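Local coordinates for cellulase CEL9M (Clostridium cellulolyticum, PDB 1IA6), which probably hydrolyses internal beta-1,4-glucosidic linkages of cellulose and related beta-glucans, as a family 9 glycoside hydrolase that also carries zinc and calcium, at residues A[20-25]-A[36-41]; A[13-18]-A[29-34]; A[44-49]-A[139-144]. All coordinates share one frame; numbering follows the deposited sequence. Where two conformers were deposited one is given.

Contact 1. Residues A[20-25]-A[36-41]; sequences NKCGPQ and GACHTT. With ZN (zinc ion), chain C.
Cys22 SG and Cys38 SG, each 2.3 Å from the zinc ion, converge on the metal from the two segments, and His39 adds its ND1 at 2.1 Å. This metal side is the tight part of the contact. Cys22 turns SG away from its own backbone N (chi1 -175°) to reach the zinc; its CA lies 3.6 Å from Cys38 SG. The His39 ring, bound through ND1, has its other nitrogen, NE2, held by Gln135, fixing the rotation of the imidazole. Next to the metal, the backbones join: Cys38 N donates to Gly23 O over 3.2 Å, nearly straight at 162°. In return Gly23 N makes only weak bonds to Cys38 O and to the thiolate SG, the latter at 3.5 Å. Toward solvent the contact loosens into van der Waals touches. CG of Pro24 lies 3.7 Å from CG2 of Thr40, the two side chains crossing at a slant, and the methyl of Ala37 rests against the carbonyl oxygen of Pro24. With His55 as fourth ligand, the whole is a Cys2His2 zinc site, consistent with a structural role, tying together two parts of one long loop.

Contact 2. Residues A[13-18]-A[29-34]; sequences SIIFFD and NNVFDW
An Asx turn at Asn30, lying against the chain that follows helix 6-15, organises this contact: OD1 of Asn30 accepts from the backbone N of Phe32 at 2.9 Å, in the carbonyl plane and on a lone pair. Asn30 CG swings away from its own backbone N (chi1 -165°), bringing the amide alongside Asp18. The other end of the same amide crosses to the first segment, ND2 donating to the backbone O of Asp18 over 2.9 Å. Both ends of the Asn30 amide are thus engaged, which fixes its flip, and ND2 also reaches the carbonyl of Ala26. Asp18 answers with its carboxylate. OD2 takes the backbone N-H of Val31 at 2.9 Å, an almost straight bond (168°) arriving on the anti side and somewhat out of the carboxylate plane. The Asp18 and Asn30 side chains run past each other in opposite directions, their flat groups 44° apart. Beside these polar groups lies an apolar patch. Ile15 points CG2 at Val31 CG2, a tight 3.4 Å, and at CZ of Phe32, 3.7 Å away. The Phe32 ring is sandwiched, CG2 of Val31 over the centre of one face and Trp34 CZ2 over the rim of the opposite one. Lys93 pairs with OD2 of Asp18, and Lys21 and Gln97 hold OD1. So many donors around one buried carboxylate would be expected to keep Asp18 ionised and in place.

Contact 3. Residues A[44-49]-A[139-144]; sequences SDVGVD and RPSLYK
OG of Ser141 donates to OD1 of Asp45 in a short 2.7 Å bond, using the syn lone pair of that oxygen. The second carboxylate oxygen, OD2, receives the backbone N-H of the same serine at 2.9 Å, an almost perfectly straight bond (175°) that arrives on the syn side, 22° out of the carboxylate plane. One aspartate therefore clasps the hydroxyl and the amide of a single residue, each oxygen taking one donor, and this fork restrains rotation of the carboxylate about CB-CG. Ser141 presents both donors to the same side because its OG stands beside the backbone N, opposite the carbonyl carbon (chi1 -58°). Ser141 is also the centre of an inverse gamma turn, just ahead of strand 143-145, an outer strand of the small three-stranded antiparallel sheet; the aspartate thus fastens the long loop between helix 6-15 and strand 62-63 to the approach to that strand. The remaining contacts are van der Waals touches. OD2 of Asp45 lies 3.6 Å from CA of Pro140, and Val46 leans on the serine beside the carboxylate, its CG2 3.8 Å from OG and its CG1 4.0 Å from CB of Ser141. Arg139 turns its guanidinium away from this surface contact toward the zinc site, where NH2 forms a salt bridge with Asp42 and NH1 bonds the carbonyl of His60.

From the N terminus, the last residues of helix 6-15 and those just after it make up 13-18, starting contact 2, and 20-25 then starts contact 1. The chain loops back through 29-34 and then 36-41, so the two contacts alternate along the sequence and cross rather than nest; each closes a loop of ten residues. They touch where Lys21 packs on Asn30. Contact 3 opens after contact 1 has closed: 44-49 belongs to the same long loop, but its partner 139-144 comes 90 residues later, beyond strand 115-119. Arg139 bridges the two sites, packing against Cys22 and His39, so that helix 6-15, the zinc loop and the three-stranded sheet form a chain of linked elements.

Contact 1. Residues A[20-25]-A[36-41]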
ATOM      1  N   ASN A  20      10.853   3.569  -6.348  1.00  7.47           N
ATOM      2  CA  ASN A  20      10.852   4.295  -5.082  1.00  9.06           C
ATOM      3  C   ASN A  20      11.801   3.765  -4.014  1.00  8.61           C
ATOM      4  O   ASN A  20      11.821   4.280  -2.893  1.00  8.73           O
ATOM      5  CB  ASN A  20       9.424   4.360  -4.531  1.00  7.35           C
ATOM      6  CG  ASN A  20       8.593   5.444  -5.205  1.00 10.88           C
ATOM      7  OD1 ASN A  20       8.782   5.735  -6.386  1.00 10.97           O
ATOM      8  ND2 ASN A  20       7.665   6.041  -4.457  1.00  9.61           N
ATOM      9  N   LYS A  21      12.595   2.757  -4.355  1.00  8.24           N
ATOM     10  CA  LYS A  21      13.535   2.207  -3.384  1.00  9.36           C
ATOM     11  C   LYS A  21      14.506   3.280  -2.921  1.00  9.18           C
ATOM     12  O   LYS A  21      14.985   4.092  -3.713  1.00 10.09           O
ATOM     13  CB  LYS A  21      14.279   1.002  -3.971  1.00  9.32           C
ATOM     14  CG  LYS A  21      13.401  -0.240  -4.013  1.00  8.86           C
ATOM     15  CD  LYS A  21      14.106  -1.456  -4.575  1.00 11.68           C
ATOM     16  CE  LYS A  21      13.170  -2.661  -4.542  1.00 10.11           C
ATOM     17  NZ  LYS A  21      13.748  -3.855  -5.206  1.00 12.72           N
ATOM     18  N   CYS A  22      14.780   3.276  -1.623  1.00  9.02           N
ATOM     19  CA  CYS A  22      15.658   4.259  -1.002  1.00  9.96           C
ATOM     20  C   CYS A  22      16.818   3.554  -0.306  1.00 11.03           C
ATOM     21  O   CYS A  22      16.678   2.417   0.142  1.00 10.91           O
ATOM     22  CB  CYS A  22      14.841   5.059   0.016  1.00  8.99           C
ATOM     23  SG  CYS A  22      15.658   6.436   0.836  1.00  9.07           S
ATOM     24  N   GLY A  23      17.962   4.225  -0.223  1.00 10.61           N
ATOM     25  CA  GLY A  23      19.099   3.628   0.452  1.00 10.95           C
ATOM     26  C   GLY A  23      20.297   3.288  -0.412  1.00 11.92           C
ATOM     27  O   GLY A  23      20.250   3.401  -1.640  1.00 10.64           O
ATOM     28  N   PRO A  24      21.404   2.862   0.219  1.00 13.69           N
ATOM     29  CA  PRO A  24      22.640   2.498  -0.477  1.00 15.58           C
ATOM     30  C   PRO A  24      22.454   1.364  -1.479  1.00 15.81           C
ATOM     31  O   PRO A  24      23.167   1.290  -2.475  1.00 16.08           O
ATOM     32  CB  PRO A  24      23.574   2.096   0.665  1.00 15.31           C
ATOM     33  CG  PRO A  24      23.089   2.924   1.811  1.00 18.25           C
ATOM     34  CD  PRO A  24      21.591   2.806   1.679  1.00 14.56           C
ATOM     35  N   GLN A  25      21.491   0.486  -1.215  1.00 15.47           N
ATOM     36  CA  GLN A  25      21.242  -0.657  -2.091  1.00 17.19           C
ATOM     37  C   GLN A  25      20.028  -0.491  -3.002  1.00 15.93           C
ATOM     38  O   GLN A  25      19.529  -1.466  -3.567  1.00 15.84           O
ATOM     39  CB  GLN A  25      21.075  -1.920  -1.244  1.00 20.36           C
ATOM     40  CG  GLN A  25      22.292  -2.247  -0.394  1.00 27.18           C
ATOM     41  CD  GLN A  25      22.123  -3.528   0.394  1.00 31.53           C
ATOM     42  OE1 GLN A  25      21.257  -3.628   1.264  1.00 35.64           O
ATOM     43  NE2 GLN A  25      22.950  -4.521   0.091  1.00 34.69           N
ATOM     44  N   GLY A  36      19.594   4.797  -8.479  1.00 13.47           N
ATOM     45  CA  GLY A  36      20.833   4.426  -7.820  1.00 14.34           C
ATOM     46  C   GLY A  36      20.763   4.698  -6.328  1.00 14.31           C
ATOM     47  O   GLY A  36      19.693   4.998  -5.798  1.00 14.31           O
ATOM     48  N   ALA A  37      21.901   4.603  -5.646  1.00 13.05           N
ATOM     49  CA  ALA A  37      21.956   4.840  -4.206  1.00 12.93           C
ATOM     50  C   ALA A  37      21.510   6.251  -3.846  1.00 12.47           C
ATOM     51  O   ALA A  37      21.883   7.216  -4.513  1.00 11.83           O
ATOM     52  CB  ALA A  37      23.377   4.598  -3.690  1.00 13.94           C
ATOM     53  N   CYS A  38      20.724   6.367  -2.780  1.00 10.79           N
ATOM     54  CA  CYS A  38      20.236   7.664  -2.323  1.00 10.79           C
ATOM     55  C   CYS A  38      20.075   7.691  -0.804  1.00 11.13           C
ATOM     56  O   CYS A  38      19.987   6.641  -0.166  1.00 11.92           O
ATOM     57  CB  CYS A  38      18.887   7.988  -2.983  1.00 10.03           C
ATOM     58  SG  CYS A  38      17.552   6.810  -2.615  1.00 10.23           S
ATOM     59  N   HIS A  39      20.052   8.896  -0.238  1.00  9.98           N
ATOM     60  CA  HIS A  39      19.872   9.096   1.199  1.00 10.77           C
ATOM     61  C   HIS A  39      20.567   8.012   2.012  1.00 12.70           C
ATOM     62  O   HIS A  39      19.959   7.344   2.850  1.00 11.38           O
ATOM     63  CB  HIS A  39      18.374   9.126   1.510  1.00 11.38           C
ATOM     64  CG  HIS A  39      17.598  10.033   0.603  1.00 11.43           C
ATOM     65  ND1 HIS A  39      16.810   9.563  -0.426  1.00 12.21           N
ATOM     66  CD2 HIS A  39      17.530  11.384   0.541  1.00 12.63           C
ATOM     67  CE1 HIS A  39      16.289  10.585  -1.081  1.00 14.28           C
ATOM     68  NE2 HIS A  39      16.711  11.702  -0.515  1.00 12.42           N
ATOM     69  N   THR A  40      21.862   7.868   1.763  1.00 14.00           N
ATOM     70  CA  THR A  40      22.685   6.857   2.406  1.00 15.71           C
ATOM     71  C   THR A  40      23.070   7.137   3.851  1.00 15.67           C
ATOM     72  O   THR A  40      23.714   6.303   4.486  1.00 17.68           O
ATOM     73  CB  THR A  40      23.976   6.644   1.598  1.00 16.53           C
ATOM     74  OG1 THR A  40      24.724   7.868   1.568  1.00 16.60           O
ATOM     75  CG2 THR A  40      23.645   6.237   0.169  1.00 17.18           C
ATOM     76  N   THR A  41      22.680   8.294   4.377  1.00 16.07           N
ATOM     77  CA  THR A  41      23.019   8.651   5.751  1.00 18.86           C
ATOM     78  C   THR A  41      21.803   8.726   6.670  1.00 16.69           C
ATOM     79  O   THR A  41      21.901   9.231   7.787  1.00 17.30           O
ATOM     80  CB  THR A  41      23.747  10.017   5.819  1.00 17.55           C
ATOM     81  OG1 THR A  41      22.826  11.070   5.508  1.00 24.94           O
ATOM     82  CG2 THR A  41      24.892  10.058   4.833  1.00 22.75           C
TER
HETATM   83 ZN    ZN C1264      16.139   7.694  -1.006  1.00 13.00          ZN

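Contact 2. Residues A[13-18]-A[29-34]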
ATOM      1  N   SER A  13       2.904  -3.757 -12.180  1.00  7.42           N
ATOM      2  CA  SER A  13       2.509  -3.152 -10.907  1.00  7.66           C
ATOM      3  C   SER A  13       3.486  -3.464  -9.775  1.00  7.75           C
ATOM      4  O   SER A  13       3.632  -2.682  -8.833  1.00  7.58           O
ATOM      5  CB  SER A  13       1.087  -3.589 -10.523  1.00  8.65           C
ATOM      6  OG  SER A  13       1.022  -4.973 -10.232  1.00 12.89           O
ATOM      7  N   ILE A  14       4.156  -4.607  -9.870  1.00  6.16           N
ATOM      8  CA  ILE A  14       5.136  -5.000  -8.861  1.00  7.46           C
ATOM      9  C   ILE A  14       6.454  -4.278  -9.136  1.00  9.21           C
ATOM     10  O   ILE A  14       7.127  -3.816  -8.218  1.00  8.16           O
ATOM     11  CB  ILE A  14       5.384  -6.517  -8.893  1.00  7.07           C
ATOM     12  CG1 ILE A  14       4.097  -7.257  -8.520  1.00  9.79           C
ATOM     13  CG2 ILE A  14       6.529  -6.881  -7.949  1.00  7.34           C
ATOM     14  CD1 ILE A  14       4.144  -8.747  -8.815  1.00 10.08           C
ATOM     15  N   ILE A  15       6.811  -4.187 -10.415  1.00  9.42           N
ATOM     16  CA  ILE A  15       8.039  -3.520 -10.838  1.00  9.81           C
ATOM     17  C   ILE A  15       8.076  -2.054 -10.409  1.00  9.25           C
ATOM     18  O   ILE A  15       9.141  -1.514 -10.101  1.00 10.08           O
ATOM     19  CB  ILE A  15       8.198  -3.616 -12.375  1.00 11.75           C
ATOM     20  CG1 ILE A  15       8.775  -4.986 -12.742  1.00 14.64           C
ATOM     21  CG2 ILE A  15       9.068  -2.485 -12.898  1.00 17.28           C
ATOM     22  CD1 ILE A  15       8.673  -5.317 -14.230  1.00 17.16           C
ATOM     23  N   PHE A  16       6.912  -1.417 -10.392  1.00  7.88           N
ATOM     24  CA  PHE A  16       6.805  -0.015  -9.993  1.00  8.43           C
ATOM     25  C   PHE A  16       7.587   0.320  -8.724  1.00  8.24           C
ATOM     26  O   PHE A  16       8.265   1.340  -8.657  1.00  9.00           O
ATOM     27  CB  PHE A  16       5.339   0.361  -9.763  1.00  9.22           C
ATOM     28  CG  PHE A  16       5.161   1.632  -8.984  1.00 10.24           C
ATOM     29  CD1 PHE A  16       5.440   2.864  -9.564  1.00 11.94           C
ATOM     30  CD2 PHE A  16       4.757   1.595  -7.650  1.00 11.37           C
ATOM     31  CE1 PHE A  16       5.321   4.041  -8.830  1.00 13.80           C
ATOM     32  CE2 PHE A  16       4.637   2.765  -6.909  1.00 12.64           C
ATOM     33  CZ  PHE A  16       4.919   3.989  -7.498  1.00 13.77           C
ATOM     34  N   PHE A  17       7.482  -0.537  -7.715  1.00  7.89           N
ATOM     35  CA  PHE A  17       8.151  -0.282  -6.446  1.00  8.81           C
ATOM     36  C   PHE A  17       9.652  -0.040  -6.543  1.00  8.59           C
ATOM     37  O   PHE A  17      10.221   0.652  -5.699  1.00  8.28           O
ATOM     38  CB  PHE A  17       7.817  -1.407  -5.467  1.00  8.77           C
ATOM     39  CG  PHE A  17       6.374  -1.408  -5.049  1.00  8.90           C
ATOM     40  CD1 PHE A  17       5.923  -0.535  -4.063  1.00  9.38           C
ATOM     41  CD2 PHE A  17       5.449  -2.219  -5.697  1.00  8.06           C
ATOM     42  CE1 PHE A  17       4.571  -0.465  -3.730  1.00  8.55           C
ATOM     43  CE2 PHE A  17       4.095  -2.157  -5.373  1.00  8.67           C
ATOM     44  CZ  PHE A  17       3.655  -1.279  -4.389  1.00  8.77           C
ATOM     45  N   ASP A  18      10.286  -0.589  -7.578  1.00  8.99           N
ATOM     46  CA  ASP A  18      11.717  -0.390  -7.788  1.00  9.29           C
ATOM     47  C   ASP A  18      12.033   1.101  -7.955  1.00  9.39           C
ATOM     48  O   ASP A  18      13.120   1.558  -7.599  1.00  9.90           O
ATOM     49  CB  ASP A  18      12.188  -1.137  -9.051  1.00  8.36           C
ATOM     50  CG  ASP A  18      12.619  -2.569  -8.769  1.00 12.14           C
ATOM     51  OD1 ASP A  18      12.393  -3.056  -7.643  1.00 10.36           O
ATOM     52  OD2 ASP A  18      13.184  -3.211  -9.687  1.00 10.17           O
ATOM     53  N   ASN A  29      19.658  -4.943  -8.152  0.50 25.07           N
ATOM     54  CA  ASN A  29      18.583  -5.742  -8.726  0.50 25.40           C
ATOM     55  C   ASN A  29      17.365  -4.860  -9.018  0.50 24.28           C
ATOM     56  O   ASN A  29      16.220  -5.279  -8.852  0.50 24.67           O
ATOM     57  CB  ASN A  29      18.212  -6.878  -7.764  0.50 28.10           C
ATOM     58  CG  ASN A  29      17.464  -8.009  -8.447  0.50 30.67           C
ATOM     59  OD1 ASN A  29      17.565  -9.166  -8.037  0.50 32.90           O
ATOM     60  ND2 ASN A  29      16.701  -7.683  -9.483  0.50 32.37           N
ATOM     61  N   ASN A  30      17.632  -3.633  -9.457  1.00 21.09           N
ATOM     62  CA  ASN A  30      16.581  -2.675  -9.785  1.00 18.49           C
ATOM     63  C   ASN A  30      16.390  -2.696 -11.302  1.00 17.40           C
ATOM     64  O   ASN A  30      17.364  -2.615 -12.048  1.00 16.79           O
ATOM     65  CB  ASN A  30      17.012  -1.279  -9.327  1.00 16.97           C
ATOM     66  CG  ASN A  30      15.865  -0.291  -9.294  1.00 15.26           C
ATOM     67  OD1 ASN A  30      15.195  -0.067 -10.297  1.00 14.70           O
ATOM     68  ND2 ASN A  30      15.642   0.313  -8.132  1.00 13.21           N
ATOM     69  N   VAL A  31      15.144  -2.806 -11.761  1.00 16.22           N
ATOM     70  CA  VAL A  31      14.873  -2.853 -13.196  1.00 16.79           C
ATOM     71  C   VAL A  31      15.108  -1.526 -13.904  1.00 17.37           C
ATOM     72  O   VAL A  31      15.295  -1.494 -15.117  1.00 17.66           O
ATOM     73  CB  VAL A  31      13.421  -3.288 -13.492  1.00 17.50           C
ATOM     74  CG1 VAL A  31      13.155  -4.655 -12.886  1.00 17.42           C
ATOM     75  CG2 VAL A  31      12.447  -2.256 -12.952  1.00 19.73           C
ATOM     76  N   PHE A  32      15.092  -0.432 -13.149  1.00 16.06           N
ATOM     77  CA  PHE A  32      15.297   0.887 -13.733  1.00 15.72           C
ATOM     78  C   PHE A  32      16.763   1.295 -13.650  1.00 17.16           C
ATOM     79  O   PHE A  32      17.312   1.457 -12.559  1.00 14.67           O
ATOM     80  CB  PHE A  32      14.426   1.918 -13.013  1.00 16.14           C
ATOM     81  CG  PHE A  32      12.958   1.601 -13.053  1.00 16.32           C
ATOM     82  CD1 PHE A  32      12.277   1.548 -14.267  1.00 15.90           C
ATOM     83  CD2 PHE A  32      12.254   1.356 -11.878  1.00 15.35           C
ATOM     84  CE1 PHE A  32      10.913   1.257 -14.310  1.00 17.49           C
ATOM     85  CE2 PHE A  32      10.891   1.063 -11.907  1.00 14.54           C
ATOM     86  CZ  PHE A  32      10.217   1.014 -13.126  1.00 17.63           C
ATOM     87  N   ASP A  33      17.397   1.465 -14.805  1.00 16.20           N
ATOM     88  CA  ASP A  33      18.801   1.849 -14.820  1.00 19.47           C
ATOM     89  C   ASP A  33      19.008   3.291 -14.361  1.00 18.35           C
ATOM     90  O   ASP A  33      20.134   3.699 -14.088  1.00 18.73           O
ATOM     91  CB  ASP A  33      19.405   1.646 -16.219  1.00 23.70           C
ATOM     92  CG  ASP A  33      18.637   2.375 -17.300  1.00 29.02           C
ATOM     93  OD1 ASP A  33      18.342   3.576 -17.122  1.00 32.24           O
ATOM     94  OD2 ASP A  33      18.335   1.749 -18.340  1.00 34.45           O
ATOM     95  N   TRP A  34      17.922   4.057 -14.262  1.00 16.93           N
ATOM     96  CA  TRP A  34      18.027   5.446 -13.826  1.00 15.75           C
ATOM     97  C   TRP A  34      17.943   5.630 -12.311  1.00 15.46           C
ATOM     98  O   TRP A  34      17.952   6.757 -11.819  1.00 16.25           O
ATOM     99  CB  TRP A  34      16.970   6.323 -14.514  1.00 15.29           C
ATOM    100  CG  TRP A  34      15.616   5.690 -14.654  1.00 14.52           C
ATOM    101  CD1 TRP A  34      15.209   4.832 -15.636  1.00 14.59           C
ATOM    102  CD2 TRP A  34      14.490   5.875 -13.787  1.00 14.42           C
ATOM    103  NE1 TRP A  34      13.894   4.475 -15.437  1.00 15.30           N
ATOM    104  CE2 TRP A  34      13.431   5.100 -14.308  1.00 14.09           C
ATOM    105  CE3 TRP A  34      14.275   6.622 -12.618  1.00 15.38           C
ATOM    106  CZ2 TRP A  34      12.170   5.049 -13.702  1.00 13.83           C
ATOM    107  CZ3 TRP A  34      13.021   6.570 -12.014  1.00 13.04           C
ATOM    108  CH2 TRP A  34      11.985   5.786 -12.559  1.00 13.76           C
TER

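Contact 3. Residues A[44-49]-A[139-144]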
ATOM      1  N   SER A  44      21.526   8.922  10.743  1.00 14.86           N
ATOM      2  CA  SER A  44      22.791   9.349  11.334  1.00 17.79           C
ATOM      3  C   SER A  44      22.601  10.383  12.438  1.00 18.13           C
ATOM      4  O   SER A  44      23.450  10.517  13.322  1.00 20.36           O
ATOM      5  CB  SER A  44      23.727   9.905  10.252  1.00 17.70           C
ATOM      6  OG  SER A  44      23.242  11.123   9.716  1.00 22.05           O
ATOM      7  N   ASP A  45      21.483  11.108  12.398  1.00 17.81           N
ATOM      8  CA  ASP A  45      21.208  12.123  13.405  1.00 18.56           C
ATOM      9  C   ASP A  45      20.851  11.532  14.770  1.00 19.90           C
ATOM     10  O   ASP A  45      20.954  12.214  15.789  1.00 20.92           O
ATOM     11  CB  ASP A  45      20.096  13.069  12.920  1.00 18.89           C
ATOM     12  CG  ASP A  45      18.774  12.357  12.672  1.00 18.95           C
ATOM     13  OD1 ASP A  45      18.791  11.214  12.171  1.00 18.08           O
ATOM     14  OD2 ASP A  45      17.713  12.954  12.962  1.00 17.52           O
ATOM     15  N   VAL A  46      20.438  10.267  14.794  1.00 20.05           N
ATOM     16  CA  VAL A  46      20.094   9.619  16.057  1.00 20.67           C
ATOM     17  C   VAL A  46      20.970   8.404  16.346  1.00 20.76           C
ATOM     18  O   VAL A  46      20.721   7.664  17.297  1.00 21.67           O
ATOM     19  CB  VAL A  46      18.609   9.183  16.095  1.00 19.31           C
ATOM     20  CG1 VAL A  46      17.712  10.402  15.995  1.00 20.52           C
ATOM     21  CG2 VAL A  46      18.317   8.203  14.975  1.00 18.53           C
ATOM     22  N   GLY A  47      21.992   8.200  15.522  1.00 20.91           N
ATOM     23  CA  GLY A  47      22.898   7.082  15.724  1.00 20.05           C
ATOM     24  C   GLY A  47      22.324   5.706  15.435  1.00 21.14           C
ATOM     25  O   GLY A  47      22.728   4.717  16.046  1.00 21.56           O
ATOM     26  N   VAL A  48      21.379   5.636  14.502  1.00 18.65           N
ATOM     27  CA  VAL A  48      20.767   4.366  14.130  1.00 17.77           C
ATOM     28  C   VAL A  48      20.715   4.283  12.610  1.00 17.72           C
ATOM     29  O   VAL A  48      20.358   5.255  11.948  1.00 17.07           O
ATOM     30  CB  VAL A  48      19.328   4.247  14.680  1.00 18.41           C
ATOM     31  CG1 VAL A  48      18.716   2.923  14.253  1.00 21.40           C
ATOM     32  CG2 VAL A  48      19.334   4.363  16.197  1.00 20.11           C
ATOM     33  N   ASP A  49      21.081   3.135  12.053  1.00 15.60           N
ATOM     34  CA  ASP A  49      21.037   2.987  10.603  1.00 14.95           C
ATOM     35  C   ASP A  49      19.575   2.871  10.186  1.00 14.40           C
ATOM     36  O   ASP A  49      18.929   1.857  10.451  1.00 15.05           O
ATOM     37  CB  ASP A  49      21.813   1.742  10.161  1.00 15.09           C
ATOM     38  CG  ASP A  49      21.762   1.527   8.655  1.00 17.33           C
ATOM     39  OD1 ASP A  49      21.256   2.412   7.937  1.00 16.18           O
ATOM     40  OD2 ASP A  49      22.234   0.472   8.186  1.00 20.51           O
ATOM     41  N   ARG A 139      18.649  14.516   6.541  1.00 26.98           N
ATOM     42  CA  ARG A 139      17.229  14.273   6.734  1.00 22.99           C
ATOM     43  C   ARG A 139      17.031  13.928   8.198  1.00 18.98           C
ATOM     44  O   ARG A 139      17.774  13.126   8.761  1.00 17.09           O
ATOM     45  CB  ARG A 139      16.755  13.101   5.875  1.00 23.16           C
ATOM     46  CG  ARG A 139      16.124  13.505   4.561  1.00 22.05           C
ATOM     47  CD  ARG A 139      16.698  12.689   3.425  1.00 19.95           C
ATOM     48  NE  ARG A 139      16.361  11.266   3.487  1.00 17.09           N
ATOM     49  CZ  ARG A 139      15.265  10.731   2.953  1.00 16.37           C
ATOM     50  NH1 ARG A 139      14.386  11.502   2.325  1.00 13.76           N
ATOM     51  NH2 ARG A 139      15.068   9.418   3.010  1.00 13.39           N
ATOM     52  N   PRO A 140      16.027  14.533   8.839  1.00 15.46           N
ATOM     53  CA  PRO A 140      15.784  14.242  10.250  1.00 14.69           C
ATOM     54  C   PRO A 140      14.965  12.976  10.471  1.00 15.02           C
ATOM     55  O   PRO A 140      14.063  12.663   9.692  1.00 13.24           O
ATOM     56  CB  PRO A 140      15.031  15.478  10.722  1.00 15.76           C
ATOM     57  CG  PRO A 140      14.186  15.808   9.518  1.00 16.33           C
ATOM     58  CD  PRO A 140      15.173  15.641   8.373  1.00 15.73           C
ATOM     59  N   SER A 141      15.307  12.236  11.519  1.00 12.90           N
ATOM     60  CA  SER A 141      14.551  11.047  11.890  1.00 14.41           C
ATOM     61  C   SER A 141      13.518  11.734  12.777  1.00 14.23           C
ATOM     62  O   SER A 141      13.615  11.736  14.006  1.00 15.85           O
ATOM     63  CB  SER A 141      15.437  10.092  12.685  1.00 14.52           C
ATOM     64  OG  SER A 141      16.573   9.729  11.915  1.00 13.96           O
ATOM     65  N   LEU A 142      12.539  12.341  12.115  1.00 13.38           N
ATOM     66  CA  LEU A 142      11.507  13.144  12.757  1.00 11.93           C
ATOM     67  C   LEU A 142      10.626  12.551  13.850  1.00 12.75           C
ATOM     68  O   LEU A 142      10.432  13.185  14.890  1.00 11.95           O
ATOM     69  CB  LEU A 142      10.617  13.763  11.675  1.00 11.47           C
ATOM     70  CG  LEU A 142       9.875  15.042  12.070  1.00 13.26           C
ATOM     71  CD1 LEU A 142      10.886  16.100  12.514  1.00 15.44           C
ATOM     72  CD2 LEU A 142       9.059  15.548  10.895  1.00 14.53           C
ATOM     73  N   TYR A 143      10.084  11.360  13.626  1.00 12.00           N
ATOM     74  CA  TYR A 143       9.203  10.745  14.614  1.00 12.07           C
ATOM     75  C   TYR A 143       9.583   9.320  14.997  1.00 13.12           C
ATOM     76  O   TYR A 143      10.130   8.558  14.196  1.00 11.34           O
ATOM     77  CB  TYR A 143       7.758  10.726  14.105  1.00 12.13           C
ATOM     78  CG  TYR A 143       7.179  12.069  13.723  1.00 13.16           C
ATOM     79  CD1 TYR A 143       7.031  13.085  14.667  1.00 15.28           C
ATOM     80  CD2 TYR A 143       6.749  12.314  12.417  1.00 14.52           C
ATOM     81  CE1 TYR A 143       6.464  14.310  14.322  1.00 16.68           C
ATOM     82  CE2 TYR A 143       6.180  13.538  12.061  1.00 16.65           C
ATOM     83  CZ  TYR A 143       6.042  14.529  13.019  1.00 18.06           C
ATOM     84  OH  TYR A 143       5.478  15.738  12.678  1.00 19.79           O
ATOM     85  N   LYS A 144       9.269   8.967  16.236  1.00 13.40           N
ATOM     86  CA  LYS A 144       9.532   7.633  16.744  1.00 14.18           C
ATOM     87  C   LYS A 144       8.478   7.320  17.793  1.00 14.10           C
ATOM     88  O   LYS A 144       7.962   8.219  18.457  1.00 15.40           O
ATOM     89  CB  LYS A 144      10.923   7.551  17.378  1.00 15.59           C
ATOM     90  CG  LYS A 144      11.069   8.317  18.678  1.00 18.68           C
ATOM     91  CD  LYS A 144      12.420   8.046  19.322  1.00 22.06           C
ATOM     92  CE  LYS A 144      12.588   8.841  20.601  1.00 22.60           C
ATOM     93  NZ  LYS A 144      13.932   8.620  21.194  1.00 28.37           N
TER